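Local atomic coordinates of uncharacterized protein (Clostridium sporogenes, PDB entry 4Q0Y), a protein that is of unknown function but adopts a hot-dog, thioesterase-like fold and assembles as a dimer. Residues Glu34-Ile42 with Asn119-Leu128; Asp86-Leu94 with Ser102-Glu110. All blocks are in the same frame, centred on the assembly; numbering follows the deposited sequence.

Overall arrangement
Interaction 1 pairs the two helices of the chain, and interaction 2 is an antiparallel strand pair of the sheet on which they lie; their centres are about 15 Å apart. Along the sequence, both strands of interaction 2 fall between the two helices. The contacts meet directly: L123 CD2 and F127 CE2 lie 3.9 and 4.0 Å from I93 CD1, while T120 OG1 is 2.6 Å from S102 OG, a probable hydrogen bond. F39, of the other helix, packs on L91 and I93. A bound cadmium ion lies about 9 Å from the side chain of K38, and one lies about 9 Å from that of S102. The second subunit reaches helix 33-44 but leaves the strand pair untouched.

Interaction 1. Residues Glu34-Ile42 with Asn119-Leu128; sequences EKLSKFKVI and NTNILKEIFL
I126 and I42 carry the apolar middle of this contact, with K35 drawn along its margin. The CD1 methyl of I126 slips in beside the 34-42 backbone, 3.6 Å from F39 N, and also meets the CB atoms of K38 and F39. One turn further on, I42 has CG1 beside its backbone N (chi1 -70°) and an extended chi2, and its CD1 rests against both I122 CG2 and L123 CD2, at 3.9 and 3.8 Å. The F39 ring offers its edge to L123, whose CD2 lies in the ring plane. K35, extended beyond CG, lays its methylenes across the last turn of helix 117-126, CD being 3.4 Å from I126 O. Its NZ donates to a water that in turn gives hydrogen bonds to I126 O and L128 O, bridging K35 to carbonyls at and just after the helix C-terminus.

On the flank away from the sheet, K38 NZ joins E125 OE1 in a 2.8 Å salt bridge, approaching from above the carboxylate plane, and makes a second salt bridge, its hydrogen bond weak, to E34 OE2. The helical segments' axes approach to 9.5 Å, with N-to-C directions at 147°; F39 packs on I72 and I93, L123 on I93 and F127 on I72. The single ammonium shared by two carboxylates probably offsets their mutual repulsion, giving an apolar, sheet-facing seam an ionic outer border.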
loop_
_atom_site.group_PDB
_atom_site.type_symbol
_atom_site.label_atom_id
_atom_site.label_comp_id
_atom_site.label_asym_id
_atom_site.label_seq_id
_atom_site.Cartn_x
_atom_site.Cartn_y
_atom_site.Cartn_z
ATOM N N GLU B 34 1.163 -10.109 -4.884
ATOM C CA GLU B 34 0.060 -9.151 -4.862
ATOM C C GLU B 34 -0.778 -9.214 -3.575
ATOM O O GLU B 34 -1.144 -8.164 -3.033
ATOM C CB GLU B 34 -0.815 -9.300 -6.105
ATOM C CG GLU B 34 -2.055 -8.430 -6.058
ATOM C CD GLU B 34 -2.608 -8.021 -7.408
ATOM O OE1 GLU B 34 -2.044 -8.326 -8.481
ATOM O OE2 GLU B 34 -3.640 -7.337 -7.375
ATOM N N LYS B 35 -1.078 -10.417 -3.081
ATOM C CA LYS B 35 -1.831 -10.564 -1.825
ATOM C C LYS B 35 -1.021 -10.026 -0.634
ATOM O O LYS B 35 -1.557 -9.298 0.211
ATOM C CB LYS B 35 -2.201 -12.007 -1.573
ATOM C CG LYS B 35 -3.172 -12.547 -2.610
ATOM C CD LYS B 35 -3.465 -14.021 -2.375
ATOM C CE LYS B 35 -4.536 -14.414 -3.390
ATOM N NZ LYS B 35 -4.774 -15.879 -3.396
ATOM N N LEU B 36 0.272 -10.343 -0.621
ATOM C CA LEU B 36 1.175 -9.873 0.441
ATOM C C LEU B 36 1.302 -8.349 0.447
ATOM O O LEU B 36 1.238 -7.716 1.534
ATOM C CB LEU B 36 2.541 -10.541 0.341
ATOM C CG LEU B 36 2.541 -12.062 0.551
ATOM C CD1 LEU B 36 3.926 -12.607 0.268
ATOM C CD2 LEU B 36 2.065 -12.453 1.941
ATOM N N SER B 37 1.440 -7.764 -0.742
ATOM C CA SER B 37 1.509 -6.294 -0.900
ATOM C C SER B 37 0.235 -5.615 -0.374
ATOM O O SER B 37 0.319 -4.656 0.386
ATOM C CB SER B 37 1.741 -5.919 -2.372
ATOM O OG SER B 37 1.555 -4.529 -2.662
ATOM N N LYS B 38 -0.934 -6.165 -0.728
ATOM C CA LYS B 38 -2.198 -5.628 -0.220
ATOM C C LYS B 38 -2.322 -5.731 1.313
ATOM O O LYS B 38 -2.758 -4.761 1.983
ATOM C CB LYS B 38 -3.383 -6.291 -0.895
ATOM C CG LYS B 38 -3.559 -5.924 -2.351
ATOM C CD LYS B 38 -4.547 -6.867 -3.011
ATOM C CE LYS B 38 -4.782 -6.577 -4.457
ATOM N NZ LYS B 38 -5.764 -7.525 -5.070
ATOM N N PHE B 39 -1.875 -6.842 1.889
ATOM C CA PHE B 39 -1.910 -6.992 3.368
ATOM C C PHE B 39 -0.926 -6.043 4.060
ATOM O O PHE B 39 -1.248 -5.465 5.101
ATOM C CB PHE B 39 -1.654 -8.417 3.803
ATOM C CG PHE B 39 -2.082 -8.687 5.225
ATOM C CD1 PHE B 39 -3.431 -8.673 5.550
ATOM C CD2 PHE B 39 -1.151 -8.857 6.233
ATOM C CE1 PHE B 39 -3.838 -8.875 6.866
ATOM C CE2 PHE B 39 -1.541 -9.080 7.550
ATOM C CZ PHE B 39 -2.887 -9.084 7.865
ATOM N N LYS B 40 0.244 -5.842 3.461
ATOM C CA LYS B 40 1.231 -4.870 3.983
ATOM C C LYS B 40 0.607 -3.488 4.130
ATOM O O LYS B 40 0.785 -2.825 5.152
ATOM C CB LYS B 40 2.468 -4.776 3.080
ATOM C CG LYS B 40 3.553 -3.844 3.623
ATOM C CD LYS B 40 4.705 -3.666 2.631
ATOM C CE LYS B 40 4.757 -2.287 2.022
ATOM N NZ LYS B 40 5.976 -2.089 1.193
ATOM N N VAL B 41 -0.072 -3.043 3.076
ATOM C CA VAL B 41 -0.662 -1.714 3.036
ATOM C C VAL B 41 -1.669 -1.543 4.187
ATOM O O VAL B 41 -1.629 -0.538 4.898
ATOM C CB VAL B 41 -1.294 -1.419 1.663
ATOM C CG1 VAL B 41 -2.179 -0.180 1.696
ATOM C CG2 VAL B 41 -0.180 -1.248 0.619
ATOM N N ILE B 42 -2.523 -2.551 4.395
ATOM C CA ILE B 42 -3.466 -2.541 5.534
ATOM C C ILE B 42 -2.719 -2.446 6.868
ATOM O O ILE B 42 -3.038 -1.567 7.686
ATOM C CB ILE B 42 -4.392 -3.778 5.525
ATOM C CG1 ILE B 42 -5.364 -3.643 4.356
ATOM C CG2 ILE B 42 -5.116 -3.937 6.877
ATOM C CD1 ILE B 42 -6.121 -4.910 4.036
ATOM N N ASN B 119 -11.767 -2.075 2.935
ATOM C CA ASN B 119 -10.738 -2.966 3.461
ATOM C C ASN B 119 -11.156 -4.429 3.521
ATOM O O ASN B 119 -10.349 -5.327 3.229
ATOM C CB ASN B 119 -10.248 -2.477 4.828
ATOM C CG ASN B 119 -9.295 -1.318 4.674
ATOM O OD1 ASN B 119 -8.232 -1.484 4.065
ATOM N ND2 ASN B 119 -9.655 -0.162 5.195
ATOM N N THR B 120 -12.404 -4.681 3.888
ATOM C CA THR B 120 -12.948 -6.041 3.878
ATOM C C THR B 120 -12.876 -6.660 2.485
ATOM O O THR B 120 -12.511 -7.831 2.371
ATOM C CB THR B 120 -14.392 -6.054 4.419
ATOM O OG1 THR B 120 -14.334 -5.742 5.803
ATOM C CG2 THR B 120 -15.079 -7.416 4.255
ATOM N N ASN B 121 -13.190 -5.880 1.455
ATOM C CA ASN B 121 -13.141 -6.357 0.071
ATOM C C ASN B 121 -11.706 -6.789 -0.302
ATOM O O ASN B 121 -11.494 -7.852 -0.909
ATOM C CB ASN B 121 -13.712 -5.284 -0.880
ATOM C CG ASN B 121 -15.218 -5.034 -0.674
ATOM O OD1 ASN B 121 -15.939 -5.828 -0.057
ATOM N ND2 ASN B 121 -15.689 -3.918 -1.192
ATOM N N ILE B 122 -10.724 -6.001 0.140
ATOM C CA ILE B 122 -9.299 -6.328 -0.065
ATOM C C ILE B 122 -8.930 -7.615 0.714
ATOM O O ILE B 122 -8.262 -8.496 0.173
ATOM C CB ILE B 122 -8.378 -5.143 0.313
ATOM C CG1 ILE B 122 -8.634 -3.953 -0.618
ATOM C CG2 ILE B 122 -6.899 -5.545 0.282
ATOM C CD1 ILE B 122 -8.097 -2.643 -0.082
ATOM N N LEU B 123 -9.360 -7.714 1.974
ATOM C CA LEU B 123 -9.104 -8.907 2.786
ATOM C C LEU B 123 -9.708 -10.167 2.188
ATOM O O LEU B 123 -9.068 -11.222 2.207
ATOM C CB LEU B 123 -9.580 -8.723 4.222
ATOM C CG LEU B 123 -8.765 -7.712 5.036
ATOM C CD1 LEU B 123 -9.522 -7.388 6.316
ATOM C CD2 LEU B 123 -7.367 -8.213 5.340
ATOM N N LYS B 124 -10.911 -10.033 1.618
ATOM C CA LYS B 124 -11.537 -11.139 0.869
ATOM C C LYS B 124 -10.698 -11.607 -0.323
ATOM O O LYS B 124 -10.605 -12.806 -0.562
ATOM C CB LYS B 124 -12.974 -10.809 0.460
ATOM C CG LYS B 124 -13.901 -10.780 1.676
ATOM C CD LYS B 124 -15.260 -10.143 1.442
ATOM C CE LYS B 124 -16.086 -10.873 0.407
ATOM N NZ LYS B 124 -17.446 -10.257 0.317
ATOM N N GLU B 125 -10.043 -10.671 -1.019
ATOM C CA GLU B 125 -9.116 -11.019 -2.104
ATOM C C GLU B 125 -7.887 -11.777 -1.577
ATOM O O GLU B 125 -7.465 -12.783 -2.175
ATOM C CB GLU B 125 -8.665 -9.790 -2.909
ATOM C CG GLU B 125 -9.798 -9.153 -3.693
ATOM C CD GLU B 125 -9.507 -7.753 -4.208
ATOM O OE1 GLU B 125 -8.382 -7.232 -4.041
ATOM O OE2 GLU B 125 -10.462 -7.159 -4.750
ATOM N N ILE B 126 -7.323 -11.282 -0.482
ATOM C CA ILE B 126 -6.113 -11.869 0.117
ATOM C C ILE B 126 -6.353 -13.304 0.628
ATOM O O ILE B 126 -5.500 -14.203 0.398
ATOM C CB ILE B 126 -5.569 -11.019 1.283
ATOM C CG1 ILE B 126 -5.098 -9.666 0.756
ATOM C CG2 ILE B 126 -4.438 -11.731 2.036
ATOM C CD1 ILE B 126 -5.026 -8.595 1.825
ATOM N N PHE B 127 -7.490 -13.507 1.282
ATOM C CA PHE B 127 -7.809 -14.783 1.923
ATOM C C PHE B 127 -8.712 -15.713 1.091
ATOM O O PHE B 127 -9.159 -16.743 1.600
ATOM C CB PHE B 127 -8.322 -14.543 3.343
ATOM C CG PHE B 127 -7.256 -14.001 4.247
ATOM C CD1 PHE B 127 -6.236 -14.848 4.704
ATOM C CD2 PHE B 127 -7.181 -12.639 4.535
ATOM C CE1 PHE B 127 -5.207 -14.351 5.465
ATOM C CE2 PHE B 127 -6.149 -12.129 5.291
ATOM C CZ PHE B 127 -5.158 -12.991 5.769
ATOM N N LEU B 128 -8.916 -15.403 -0.191
ATOM C CA LEU B 128 -9.655 -16.290 -1.106
ATOM C C LEU B 128 -8.835 -17.569 -1.344
ATOM O O LEU B 128 -7.649 -17.460 -1.644
ATOM C CB LEU B 128 -9.882 -15.597 -2.464
ATOM C CG LEU B 128 -10.569 -16.346 -3.618
ATOM C CD1 LEU B 128 -11.986 -16.727 -3.232
ATOM C CD2 LEU B 128 -10.567 -15.485 -4.867
HETATM O O HOH W 1 -5.321 -16.778 -0.364
#

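Interaction 2. Residues Asp86-Leu94 with Ser102-Glu110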
loop_
_atom_site.group_PDB
_atom_site.type_symbol
_atom_site.label_atom_id
_atom_site.label_comp_id
_atom_site.label_asym_id
_atom_site.label_seq_id
_atom_site.Cartn_x
_atom_site.Cartn_y
_atom_site.Cartn_z
ATOM N N ASP B 86 14.033 -8.660 10.651
ATOM C CA ASP B 86 13.025 -9.672 10.436
ATOM C C ASP B 86 12.121 -9.726 11.646
ATOM O O ASP B 86 12.588 -9.608 12.775
ATOM C CB ASP B 86 13.662 -11.043 10.230
ATOM C CG ASP B 86 14.562 -11.088 9.012
ATOM O OD1 ASP B 86 14.116 -10.728 7.909
ATOM O OD2 ASP B 86 15.741 -11.473 9.142
ATOM N N GLY B 87 10.840 -9.932 11.396
ATOM C CA GLY B 87 9.853 -10.016 12.451
ATOM C C GLY B 87 8.614 -10.762 11.999
ATOM O O GLY B 87 8.554 -11.305 10.899
ATOM N N TYR B 88 7.610 -10.742 12.868
ATOM C CA TYR B 88 6.305 -11.305 12.579
ATOM C C TYR B 88 5.273 -10.767 13.550
ATOM O O TYR B 88 5.617 -10.159 14.586
ATOM C CB TYR B 88 6.324 -12.845 12.645
ATOM C CG TYR B 88 6.673 -13.402 13.998
ATOM C CD1 TYR B 88 8.012 -13.595 14.390
ATOM C CD2 TYR B 88 5.660 -13.690 14.925
ATOM C CE1 TYR B 88 8.326 -14.071 15.658
ATOM C CE2 TYR B 88 5.976 -14.195 16.195
ATOM C CZ TYR B 88 7.299 -14.370 16.551
ATOM O OH TYR B 88 7.595 -14.844 17.786
ATOM N N PHE B 89 4.015 -10.985 13.198
ATOM C CA PHE B 89 2.886 -10.744 14.105
ATOM C C PHE B 89 2.105 -12.038 14.245
ATOM O O PHE B 89 2.152 -12.904 13.374
ATOM C CB PHE B 89 1.935 -9.651 13.614
ATOM C CG PHE B 89 2.524 -8.278 13.612
ATOM C CD1 PHE B 89 2.930 -7.682 14.801
ATOM C CD2 PHE B 89 2.639 -7.565 12.424
ATOM C CE1 PHE B 89 3.490 -6.401 14.800
ATOM C CE2 PHE B 89 3.193 -6.288 12.418
ATOM C CZ PHE B 89 3.626 -5.711 13.597
ATOM N N LEU B 90 1.411 -12.180 15.370
ATOM C CA LEU B 90 0.454 -13.255 15.595
ATOM C C LEU B 90 -0.904 -12.560 15.723
ATOM O O LEU B 90 -1.120 -11.784 16.659
ATOM C CB LEU B 90 0.787 -14.035 16.859
ATOM C CG LEU B 90 2.170 -14.707 16.863
ATOM C CD1 LEU B 90 2.411 -15.394 18.184
ATOM C CD2 LEU B 90 2.297 -15.687 15.704
ATOM N N LEU B 91 -1.770 -12.789 14.739
ATOM C CA LEU B 91 -3.052 -12.102 14.641
ATOM C C LEU B 91 -4.198 -13.086 14.579
ATOM O O LEU B 91 -4.066 -14.175 14.039
ATOM C CB LEU B 91 -3.089 -11.229 13.400
ATOM C CG LEU B 91 -1.909 -10.287 13.143
ATOM C CD1 LEU B 91 -2.070 -9.651 11.773
ATOM C CD2 LEU B 91 -1.839 -9.234 14.228
ATOM N N TYR B 92 -5.351 -12.659 15.101
ATOM C CA TYR B 92 -6.648 -13.303 14.804
ATOM C C TYR B 92 -7.332 -12.388 13.807
ATOM O O TYR B 92 -7.384 -11.172 14.021
ATOM C CB TYR B 92 -7.528 -13.483 16.056
ATOM C CG TYR B 92 -6.797 -13.939 17.324
ATOM C CD1 TYR B 92 -5.761 -14.903 17.282
ATOM C CD2 TYR B 92 -7.190 -13.464 18.570
ATOM C CE1 TYR B 92 -5.106 -15.314 18.436
ATOM C CE2 TYR B 92 -6.541 -13.873 19.735
ATOM C CZ TYR B 92 -5.498 -14.792 19.660
ATOM O OH TYR B 92 -4.864 -15.215 20.799
ATOM N N ILE B 93 -7.878 -12.956 12.731
ATOM C CA ILE B 93 -8.551 -12.140 11.718
ATOM C C ILE B 93 -9.946 -12.681 11.455
ATOM O O ILE B 93 -10.116 -13.893 11.345
ATOM C CB ILE B 93 -7.685 -11.978 10.441
ATOM C CG1 ILE B 93 -8.235 -10.868 9.560
ATOM C CG2 ILE B 93 -7.563 -13.284 9.661
ATOM C CD1 ILE B 93 -7.193 -10.255 8.650
ATOM N N LEU B 94 -10.927 -11.764 11.442
ATOM C CA LEU B 94 -12.334 -12.078 11.197
ATOM C C LEU B 94 -12.756 -11.201 10.032
ATOM O O LEU B 94 -12.800 -9.978 10.167
ATOM C CB LEU B 94 -13.144 -11.765 12.442
ATOM C CG LEU B 94 -12.773 -12.534 13.699
ATOM C CD1 LEU B 94 -13.487 -11.921 14.903
ATOM C CD2 LEU B 94 -13.101 -14.008 13.545
ATOM N N SER B 102 -14.644 -6.050 9.073
ATOM C CA SER B 102 -13.657 -7.031 9.466
ATOM C C SER B 102 -12.939 -6.591 10.716
ATOM O O SER B 102 -12.962 -5.406 11.044
ATOM C CB SER B 102 -12.635 -7.270 8.343
ATOM O OG SER B 102 -13.280 -7.740 7.175
ATOM N N TYR B 103 -12.292 -7.542 11.386
ATOM C CA TYR B 103 -11.541 -7.295 12.619
ATOM C C TYR B 103 -10.166 -7.945 12.567
ATOM O O TYR B 103 -10.026 -9.065 12.097
ATOM C CB TYR B 103 -12.275 -7.835 13.822
ATOM C CG TYR B 103 -13.632 -7.195 14.014
ATOM C CD1 TYR B 103 -14.750 -7.662 13.319
ATOM C CD2 TYR B 103 -13.791 -6.109 14.842
ATOM C CE1 TYR B 103 -16.001 -7.056 13.470
ATOM C CE2 TYR B 103 -15.039 -5.499 15.016
ATOM C CZ TYR B 103 -16.132 -5.979 14.330
ATOM O OH TYR B 103 -17.353 -5.353 14.491
ATOM N N ILE B 104 -9.171 -7.226 13.099
ATOM C CA ILE B 104 -7.826 -7.754 13.325
ATOM C C ILE B 104 -7.528 -7.603 14.824
ATOM O O ILE B 104 -7.667 -6.503 15.357
ATOM C CB ILE B 104 -6.770 -7.005 12.492
ATOM C CG1 ILE B 104 -7.018 -7.289 10.998
ATOM C CG2 ILE B 104 -5.346 -7.405 12.923
ATOM C CD1 ILE B 104 -6.234 -6.406 10.051
ATOM N N ILE B 105 -7.162 -8.704 15.486
ATOM C CA ILE B 105 -6.835 -8.709 16.909
ATOM C C ILE B 105 -5.386 -9.175 17.044
ATOM O O ILE B 105 -5.003 -10.163 16.444
ATOM C CB ILE B 105 -7.765 -9.672 17.689
ATOM C CG1 ILE B 105 -9.245 -9.275 17.531
ATOM C CG2 ILE B 105 -7.374 -9.754 19.169
ATOM C CD1 ILE B 105 -10.207 -10.372 17.950
ATOM N N PHE B 106 -4.607 -8.488 17.863
ATOM C CA PHE B 106 -3.203 -8.880 18.081
ATOM C C PHE B 106 -3.204 -9.904 19.211
ATOM O O PHE B 106 -3.575 -9.579 20.330
ATOM C CB PHE B 106 -2.346 -7.656 18.392
ATOM C CG PHE B 106 -2.026 -6.824 17.180
ATOM C CD1 PHE B 106 -2.990 -6.018 16.601
ATOM C CD2 PHE B 106 -0.778 -6.883 16.587
ATOM C CE1 PHE B 106 -2.719 -5.287 15.461
ATOM C CE2 PHE B 106 -0.491 -6.146 15.441
ATOM C CZ PHE B 106 -1.457 -5.331 14.887
ATOM N N SER B 107 -2.813 -11.141 18.895
ATOM C CA SER B 107 -2.802 -12.282 19.822
ATOM C C SER B 107 -1.975 -11.967 21.061
ATOM O O SER B 107 -0.883 -11.387 20.953
ATOM C CB SER B 107 -2.208 -13.538 19.156
ATOM O OG SER B 107 -2.186 -14.629 20.073
ATOM N N GLY B 108 -2.510 -12.320 22.227
ATOM C CA GLY B 108 -1.862 -12.075 23.494
ATOM C C GLY B 108 -1.962 -10.637 23.987
ATOM O O GLY B 108 -1.258 -10.273 24.925
ATOM N N THR B 109 -2.852 -9.841 23.355
ATOM C CA THR B 109 -3.095 -8.452 23.716
ATOM C C THR B 109 -4.576 -8.090 23.563
ATOM O O THR B 109 -5.368 -8.838 23.001
ATOM C CB THR B 109 -2.299 -7.441 22.831
ATOM O OG1 THR B 109 -2.987 -7.215 21.606
ATOM C CG2 THR B 109 -0.870 -7.898 22.534
ATOM N N GLU B 110 -4.910 -6.903 24.062
ATOM C CA GLU B 110 -6.238 -6.312 23.826
ATOM C C GLU B 110 -6.238 -5.220 22.726
ATOM O O GLU B 110 -7.144 -4.362 22.683
ATOM C CB GLU B 110 -6.824 -5.822 25.143
ATOM C CG GLU B 110 -7.056 -6.947 26.136
ATOM C CD GLU B 110 -7.776 -6.452 27.374
ATOM O OE1 GLU B 110 -9.025 -6.368 27.319
ATOM O OE2 GLU B 110 -7.169 -6.113 28.390
HETATM O O HOH W 2 0.371 -9.827 19.054
HETATM O O HOH W 3 -5.091 -13.356 22.847
#
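L91, F106 and F89 form the apolar centre. L91 CD2 sits over one face of the F106 ring, 3.6 Å from its centroid, in a CH-pi contact, and the two side chains run alongside each other in the same direction. The same ring turns its edge to the face of F89, a T-shaped pair with planes at 84°. On this side of the sheet I93 CD1 also touches I104 CG1 at 3.8 Å, and M43 of helix 33-44 touches F89, L91 and F106.

The opposite side carries Y92, whose CD2 packs against I105 CG2 and whose ring stacks with H71. Between these layers, Y92 with I105 and L94 with Y103 are hydrogen-bonded pairs, each closed by two nearly straight N-H...O bonds. Beyond the strand end S107 N still reaches L90 O at 2.9 Å. S107 OG, anti to its own N (chi1 179°), meets Y92 OH at 2.8 Å, and a water links that hydroxyl to G108 N. There the chain reverses in a type II turn from F106 to T109, with G108 at positive phi. An antiparallel sheet with one face packed on a helix, here 33-44, is consistent with the hot-dog, thioesterase-like fold.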